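Local structure of heme-binding protein A (Haemophilus parasuis 29755, 3TPA) at residues 39-44 against 55-60; 68-73 against 144-149; 93-98 against 134-139. The protein probably binds glutathione as a periplasmic-type solute-binding protein of the GbpA family, despite being called heme-binding. The protein carries 1 engineered substitution. One frame throughout, in Å; residues are numbered along the deposited sequence.

Interaction 1 (39-44 against 55-60); sequences VYNRLV and PGLAER
Two backbone carbonyls of 39-44 take up the N-H groups of G56, L57 and A58. R42 O accepts L57 N at 3.0 Å in a nearly straight bond (171° at the hydrogen). L43 O accepts A58 N at 2.8 Å, on a lone pair; its second bond, from G56 N, is weak, being bent to 124°. L57 N is also close to L43 O, but its angle is poor, and R42 O remains its acceptor.

These bonds lie where strand 44-46 starts to pair with strand 53-63 at one border of the five-stranded antiparallel sheet. V44 and P55 form a non-hydrogen-bonded antiparallel pair, 4.7 Å between CA atoms, with diverging side chains.

Apolar contact is concentrated on L57. With its CG beside the backbone N (chi1 -69°), its branch point comes to 3.6 Å from N41 CB, and CD1 and CD2 settle near the same carbon. A58 CB rests 3.5 Å from L43 O, and L43 CD2 approaches that methyl at 4.2 Å. Beyond the pair, L43 packs on F72 of strand 69-74 and on V97 and F101 of helix 94-105.

The polar ends turn to other partners: N41 OD1 bonds T189 OG1, whereas R42 NH1 reaches S36 O and its NE forms a salt bridge with E45.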
# COMPACT_ATOMS: atom_id res chain seq x y z
N VAL A 39 15.65 7.94 6.96
CA VAL A 39 16.04 9.26 7.46
C VAL A 39 15.04 9.88 8.48
O VAL A 39 15.43 10.69 9.31
CB VAL A 39 16.24 10.23 6.28
CG1 VAL A 39 16.62 11.63 6.76
CG2 VAL A 39 17.29 9.66 5.31
N TYR A 40 13.77 9.49 8.40
CA TYR A 40 12.71 10.09 9.22
C TYR A 40 12.06 9.10 10.20
O TYR A 40 12.31 7.90 10.13
CB TYR A 40 11.62 10.66 8.31
CG TYR A 40 12.04 11.87 7.49
CD1 TYR A 40 11.98 13.14 8.02
CD2 TYR A 40 12.47 11.74 6.16
CE1 TYR A 40 12.34 14.25 7.29
CE2 TYR A 40 12.83 12.86 5.41
CZ TYR A 40 12.77 14.12 5.99
OH TYR A 40 13.12 15.27 5.30
N ASN A 41 11.21 9.63 11.09
CA ASN A 41 10.30 8.84 11.93
C ASN A 41 8.91 9.38 11.82
O ASN A 41 8.72 10.50 11.35
CB ASN A 41 10.71 8.89 13.40
CG ASN A 41 11.94 8.07 13.68
OD1 ASN A 41 12.99 8.59 14.06
ND2 ASN A 41 11.82 6.76 13.49
N ARG A 42 7.94 8.59 12.28
CA ARG A 42 6.55 9.02 12.38
C ARG A 42 6.13 9.01 13.84
O ARG A 42 6.86 8.50 14.68
CB ARG A 42 5.64 8.05 11.60
CG ARG A 42 5.55 8.31 10.09
CD ARG A 42 6.89 8.22 9.35
NE ARG A 42 7.51 6.92 9.52
CZ ARG A 42 8.76 6.65 9.17
NH1 ARG A 42 9.49 7.60 8.62
NH2 ARG A 42 9.27 5.44 9.35
N LEU A 43 4.96 9.57 14.14
CA LEU A 43 4.44 9.62 15.51
C LEU A 43 4.37 8.21 16.10
O LEU A 43 4.89 7.96 17.19
CB LEU A 43 3.07 10.31 15.56
CG LEU A 43 3.11 11.84 15.51
CD1 LEU A 43 1.72 12.42 15.33
CD2 LEU A 43 3.76 12.39 16.79
N VAL A 44 3.73 7.30 15.37
CA VAL A 44 3.77 5.86 15.68
C VAL A 44 4.26 5.11 14.44
O VAL A 44 4.12 5.61 13.32
CB VAL A 44 2.39 5.33 16.11
CG1 VAL A 44 1.84 6.16 17.27
CG2 VAL A 44 1.39 5.34 14.92
N PRO A 55 4.76 2.63 19.58
CA PRO A 55 5.26 4.01 19.78
C PRO A 55 6.42 4.41 18.86
O PRO A 55 7.33 3.62 18.64
CB PRO A 55 5.72 4.00 21.24
CG PRO A 55 4.76 3.04 21.89
CD PRO A 55 4.55 1.94 20.87
N GLY A 56 6.37 5.63 18.35
CA GLY A 56 7.45 6.19 17.55
C GLY A 56 7.95 7.48 18.20
O GLY A 56 8.50 7.45 19.30
N LEU A 57 7.75 8.61 17.54
CA LEU A 57 8.11 9.89 18.14
C LEU A 57 7.13 10.26 19.26
O LEU A 57 7.44 11.07 20.13
CB LEU A 57 8.18 10.98 17.09
CG LEU A 57 9.35 10.81 16.12
CD1 LEU A 57 9.31 11.93 15.11
CD2 LEU A 57 10.65 10.81 16.90
N ALA A 58 5.93 9.67 19.21
CA ALA A 58 5.04 9.70 20.36
C ALA A 58 5.38 8.51 21.25
O ALA A 58 5.34 7.36 20.80
CB ALA A 58 3.58 9.63 19.92
N GLU A 59 5.75 8.78 22.50
CA GLU A 59 6.09 7.70 23.41
C GLU A 59 4.82 6.98 23.79
O GLU A 59 4.83 5.79 24.07
CB GLU A 59 6.82 8.24 24.65
CG GLU A 59 5.98 9.15 25.52
CD GLU A 59 6.81 9.84 26.58
OE1 GLU A 59 8.00 9.50 26.75
OE2 GLU A 59 6.26 10.74 27.26
N ARG A 60 3.71 7.71 23.81
CA ARG A 60 2.41 7.10 24.04
C ARG A 60 1.30 7.98 23.48
O ARG A 60 1.53 9.13 23.11
CB ARG A 60 2.19 6.81 25.52
CG ARG A 60 2.12 8.03 26.40
CD ARG A 60 1.70 7.68 27.83
NE ARG A 60 1.34 8.89 28.55
CZ ARG A 60 0.09 9.30 28.75
NH1 ARG A 60 -0.93 8.58 28.31
NH2 ARG A 60 -0.13 10.44 29.40

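Interaction 2 (68-73 against 144-149); sequences LVYTFY and ITLNKP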
# COMPACT_ATOMS: atom_id res chain seq x y z
N LEU A 68 -12.88 10.69 18.49
CA LEU A 68 -12.67 11.95 17.76
C LEU A 68 -11.33 12.65 18.04
O LEU A 68 -10.83 13.41 17.21
CB LEU A 68 -13.82 12.93 18.06
CG LEU A 68 -15.20 12.49 17.54
CD1 LEU A 68 -16.25 13.54 17.88
CD2 LEU A 68 -15.16 12.25 16.05
N VAL A 69 -10.75 12.40 19.20
CA VAL A 69 -9.57 13.15 19.63
C VAL A 69 -8.39 12.22 19.92
O VAL A 69 -8.49 11.31 20.74
CB VAL A 69 -9.87 14.01 20.88
CG1 VAL A 69 -8.64 14.80 21.32
CG2 VAL A 69 -11.05 14.95 20.59
N TYR A 70 -7.29 12.47 19.21
CA TYR A 70 -6.06 11.72 19.39
C TYR A 70 -5.03 12.61 20.07
O TYR A 70 -4.70 13.69 19.57
CB TYR A 70 -5.52 11.27 18.03
CG TYR A 70 -6.33 10.15 17.40
CD1 TYR A 70 -5.78 8.89 17.22
CD2 TYR A 70 -7.66 10.36 17.03
CE1 TYR A 70 -6.53 7.86 16.65
CE2 TYR A 70 -8.41 9.34 16.49
CZ TYR A 70 -7.85 8.09 16.29
OH TYR A 70 -8.59 7.08 15.73
N THR A 71 -4.51 12.16 21.21
CA THR A 71 -3.52 12.96 21.93
C THR A 71 -2.21 12.22 21.97
O THR A 71 -2.13 11.13 22.51
CB THR A 71 -3.95 13.25 23.38
OG1 THR A 71 -5.27 13.79 23.40
CG2 THR A 71 -2.98 14.24 24.04
N PHE A 72 -1.18 12.82 21.38
CA PHE A 72 0.14 12.19 21.29
C PHE A 72 1.07 12.88 22.25
O PHE A 72 1.20 14.10 22.21
CB PHE A 72 0.70 12.31 19.87
CG PHE A 72 -0.12 11.59 18.86
CD1 PHE A 72 0.10 10.24 18.60
CD2 PHE A 72 -1.14 12.24 18.20
CE1 PHE A 72 -0.69 9.56 17.69
CE2 PHE A 72 -1.93 11.58 17.29
CZ PHE A 72 -1.71 10.24 17.03
N TYR A 73 1.69 12.10 23.12
CA TYR A 73 2.69 12.61 24.06
C TYR A 73 4.09 12.28 23.53
O TYR A 73 4.48 11.13 23.44
CB TYR A 73 2.49 12.00 25.46
CG TYR A 73 1.10 12.26 26.00
CD1 TYR A 73 0.79 13.46 26.62
CD2 TYR A 73 0.10 11.31 25.87
CE1 TYR A 73 -0.49 13.71 27.11
CE2 TYR A 73 -1.18 11.54 26.36
CZ TYR A 73 -1.47 12.74 26.97
OH TYR A 73 -2.74 12.96 27.44
N ILE A 144 -4.86 15.91 18.03
CA ILE A 144 -5.45 15.83 16.70
C ILE A 144 -6.91 15.48 16.84
O ILE A 144 -7.26 14.53 17.51
CB ILE A 144 -4.72 14.79 15.79
CG1 ILE A 144 -3.26 15.18 15.55
CG2 ILE A 144 -5.43 14.67 14.43
CD1 ILE A 144 -2.48 14.19 14.68
N THR A 145 -7.77 16.26 16.20
CA THR A 145 -9.21 16.04 16.26
C THR A 145 -9.76 15.69 14.89
O THR A 145 -9.40 16.33 13.90
CB THR A 145 -9.92 17.30 16.77
OG1 THR A 145 -9.37 17.66 18.05
CG2 THR A 145 -11.44 17.09 16.90
N LEU A 146 -10.63 14.68 14.83
CA LEU A 146 -11.25 14.25 13.56
C LEU A 146 -12.66 14.80 13.37
O LEU A 146 -13.36 15.06 14.33
CB LEU A 146 -11.31 12.72 13.47
CG LEU A 146 -10.00 11.96 13.74
CD1 LEU A 146 -10.18 10.50 13.41
CD2 LEU A 146 -8.84 12.57 12.95
N ASN A 147 -13.07 14.93 12.11
CA ASN A 147 -14.44 15.31 11.81
C ASN A 147 -15.43 14.20 12.15
O ASN A 147 -16.56 14.48 12.50
CB ASN A 147 -14.56 15.69 10.33
CG ASN A 147 -13.93 17.03 10.03
OD1 ASN A 147 -13.96 17.94 10.85
ND2 ASN A 147 -13.36 17.16 8.86
N LYS A 148 -15.01 12.95 12.02
CA LYS A 148 -15.82 11.83 12.48
C LYS A 148 -14.90 10.70 12.90
O LYS A 148 -13.73 10.71 12.55
CB LYS A 148 -16.85 11.38 11.43
CG LYS A 148 -16.29 10.90 10.11
CD LYS A 148 -17.41 10.72 9.07
CE LYS A 148 -18.33 9.55 9.41
NZ LYS A 148 -19.47 9.41 8.45
N PRO A 149 -15.41 9.74 13.68
CA PRO A 149 -14.51 8.69 14.16
C PRO A 149 -13.99 7.87 13.01
O PRO A 149 -14.73 7.62 12.05
CB PRO A 149 -15.41 7.83 15.05
CG PRO A 149 -16.54 8.74 15.44
CD PRO A 149 -16.76 9.62 14.26
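Y70 and I144 form a hydrogen-bonded pair between neighbouring antiparallel strands of the five-stranded sheet. The axes of 69-73 and 144-146 run at 165° to each other, and the pair exchanges two bonds: Y70 N to I144 O and I144 N to Y70 O, both 2.7 Å. L146 N adds a bond to L68 O, and V69 with T145 makes the adjoining non-hydrogen-bonded pair, their side chains side by side on the other face.

The Y70 side chain starts beside its partner, CB lying 3.7 Å from I144 O and 4.2 Å from I144 CB. CG stands beside the backbone N (chi1 -73°), so that the ring rises from the sheet while leaning toward L146; I144 O sits at the ring edge, near its plane. Farther out, CE2 meets L146 CD1 at 3.7 Å, with L146 CG slightly more distant, the approach being oblique to the ring. F153, from helix 153-156, meets the Y70 ring edge-to-face and also touches I144 and L146, so helix 153-156 covers this patch of the sheet.

Two residues on, F72 CE2 touches I144 CD1, which the extended isoleucine chain (chi2 179°) carries outward. At the far end, beyond the last strand pair, L68 CD2 lies against the proline ring, 3.6 Å from P149 CD.

Interaction 3 (93-98 against 134-139); sequences NADDVV and VEKVDD
The capped N terminus of helix 94-105 meets the border strand 131-136 and the turn after it, where D95 and D139 both form salt bridges with K136. NZ of K136 bonds D95 OD1 at 2.8 Å, on the syn side and 24° out of the carboxylate plane; its bridge to D139 OD1 is longer, 3.6 Å. The lysine leaves the strand with CG anti to N (chi1 175°) and bends at chi3 (93°), passing A94 CB, which is 3.7 Å from K136 CG, before its ammonium group reaches the acids. That positive charge probably moderates the repulsion between the two carboxylates.

N93 and D96 form a capping box: N93 N donates to D96 OD2 at 2.9 Å, while N93 OD1 receives weak bonds from D95 N and D96 N. Across the contact, A94 N, at the helix start, bonds D139 O at 2.9 Å. D96, the acid of the box, also forms a salt bridge with R90.

One turn along the helix, V98 supplies the apolar part. Its CG2 lies 4.3 Å from V134 CG1 and 4.0 Å from K136 N, and its CG1 is close to V134 O.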
# COMPACT_ATOMS: atom_id res chain seq x y z
N ASN A 93 9.94 18.71 19.02
CA ASN A 93 8.77 19.04 19.83
C ASN A 93 7.52 19.16 18.97
O ASN A 93 7.55 18.85 17.78
CB ASN A 93 8.99 20.33 20.64
CG ASN A 93 9.10 21.55 19.76
OD1 ASN A 93 8.67 21.55 18.61
ND2 ASN A 93 9.67 22.62 20.30
N ALA A 94 6.44 19.62 19.58
CA ALA A 94 5.13 19.69 18.93
C ALA A 94 5.11 20.64 17.75
O ALA A 94 4.34 20.42 16.81
CB ALA A 94 4.05 20.09 19.96
N ASP A 95 5.93 21.69 17.80
CA ASP A 95 6.01 22.60 16.65
C ASP A 95 6.38 21.85 15.37
O ASP A 95 5.84 22.13 14.29
CB ASP A 95 7.06 23.72 16.87
CG ASP A 95 6.59 24.78 17.85
OD1 ASP A 95 5.38 24.84 18.15
OD2 ASP A 95 7.44 25.57 18.32
N ASP A 96 7.31 20.90 15.48
CA ASP A 96 7.75 20.12 14.32
C ASP A 96 6.61 19.24 13.78
O ASP A 96 6.41 19.12 12.58
CB ASP A 96 8.96 19.26 14.68
CG ASP A 96 10.11 20.08 15.24
OD1 ASP A 96 10.51 21.08 14.60
OD2 ASP A 96 10.61 19.73 16.34
N VAL A 97 5.86 18.63 14.69
CA VAL A 97 4.71 17.81 14.28
C VAL A 97 3.63 18.65 13.59
O VAL A 97 3.11 18.28 12.52
CB VAL A 97 4.10 17.04 15.50
CG1 VAL A 97 2.93 16.16 15.05
CG2 VAL A 97 5.17 16.19 16.19
N VAL A 98 3.29 19.78 14.19
CA VAL A 98 2.26 20.66 13.64
C VAL A 98 2.69 21.16 12.27
O VAL A 98 1.92 21.15 11.33
CB VAL A 98 1.94 21.84 14.59
CG1 VAL A 98 0.92 22.81 13.97
CG2 VAL A 98 1.42 21.32 15.92
N VAL A 134 -4.98 19.88 13.97
CA VAL A 134 -3.74 19.42 14.59
C VAL A 134 -3.19 20.58 15.40
O VAL A 134 -2.74 21.58 14.83
CB VAL A 134 -2.71 19.03 13.53
CG1 VAL A 134 -1.40 18.56 14.19
CG2 VAL A 134 -3.26 17.94 12.62
N GLU A 135 -3.22 20.45 16.72
CA GLU A 135 -2.88 21.56 17.60
C GLU A 135 -1.81 21.18 18.61
O GLU A 135 -1.78 20.05 19.10
CB GLU A 135 -4.10 22.00 18.41
CG GLU A 135 -5.39 22.04 17.64
CD GLU A 135 -6.57 22.32 18.54
OE1 GLU A 135 -7.11 21.37 19.14
OE2 GLU A 135 -6.95 23.50 18.67
N LYS A 136 -0.98 22.15 18.95
CA LYS A 136 -0.03 22.03 20.04
C LYS A 136 -0.74 22.29 21.35
O LYS A 136 -1.33 23.34 21.53
CB LYS A 136 1.11 23.05 19.87
CG LYS A 136 2.09 23.08 21.04
CD LYS A 136 3.40 23.79 20.67
CE LYS A 136 3.37 25.26 21.01
NZ LYS A 136 4.66 25.90 20.68
N VAL A 137 -0.69 21.32 22.25
CA VAL A 137 -1.22 21.50 23.59
C VAL A 137 -0.14 22.07 24.51
O VAL A 137 -0.40 22.99 25.30
CB VAL A 137 -1.73 20.21 24.20
CG1 VAL A 137 -2.11 20.44 25.66
CG2 VAL A 137 -2.93 19.71 23.41
N ASP A 138 1.05 21.49 24.43
CA ASP A 138 2.25 22.10 24.98
C ASP A 138 3.39 21.55 24.14
O ASP A 138 3.15 20.91 23.12
CB ASP A 138 2.44 21.82 26.48
CG ASP A 138 2.62 20.35 26.80
OD1 ASP A 138 2.87 19.54 25.89
OD2 ASP A 138 2.53 20.01 28.00
N ASP A 139 4.63 21.80 24.55
CA ASP A 139 5.74 21.47 23.67
C ASP A 139 5.90 19.98 23.43
O ASP A 139 6.53 19.59 22.46
CB ASP A 139 7.05 22.08 24.16
CG ASP A 139 7.35 23.41 23.49
OD1 ASP A 139 6.41 24.19 23.26
OD2 ASP A 139 8.53 23.67 23.18

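From the N terminus, interaction 1 closes first: the hairpin of strands 44-46 and 53-63 brings 55-60 back onto 39-44, joining the start of the sheet to the loop after helix 36-39. The chain then turns from strand 53-63 into 69-74, where E59 and R60 pair with Y73 and tie interaction 1 to interaction 2. Interaction 2 closes only after 70 intervening residues, and within that span interaction 3 opens at 93-98 and closes at 134-139, setting helix 94-105 against border strand 131-136. Strands 131-136 and 141-146 are neighbours, and I144 packs on V134. L43 in turn touches V97, so all three contacts reach one sheet, with helix 94-105 joined to interactions 1 and 3.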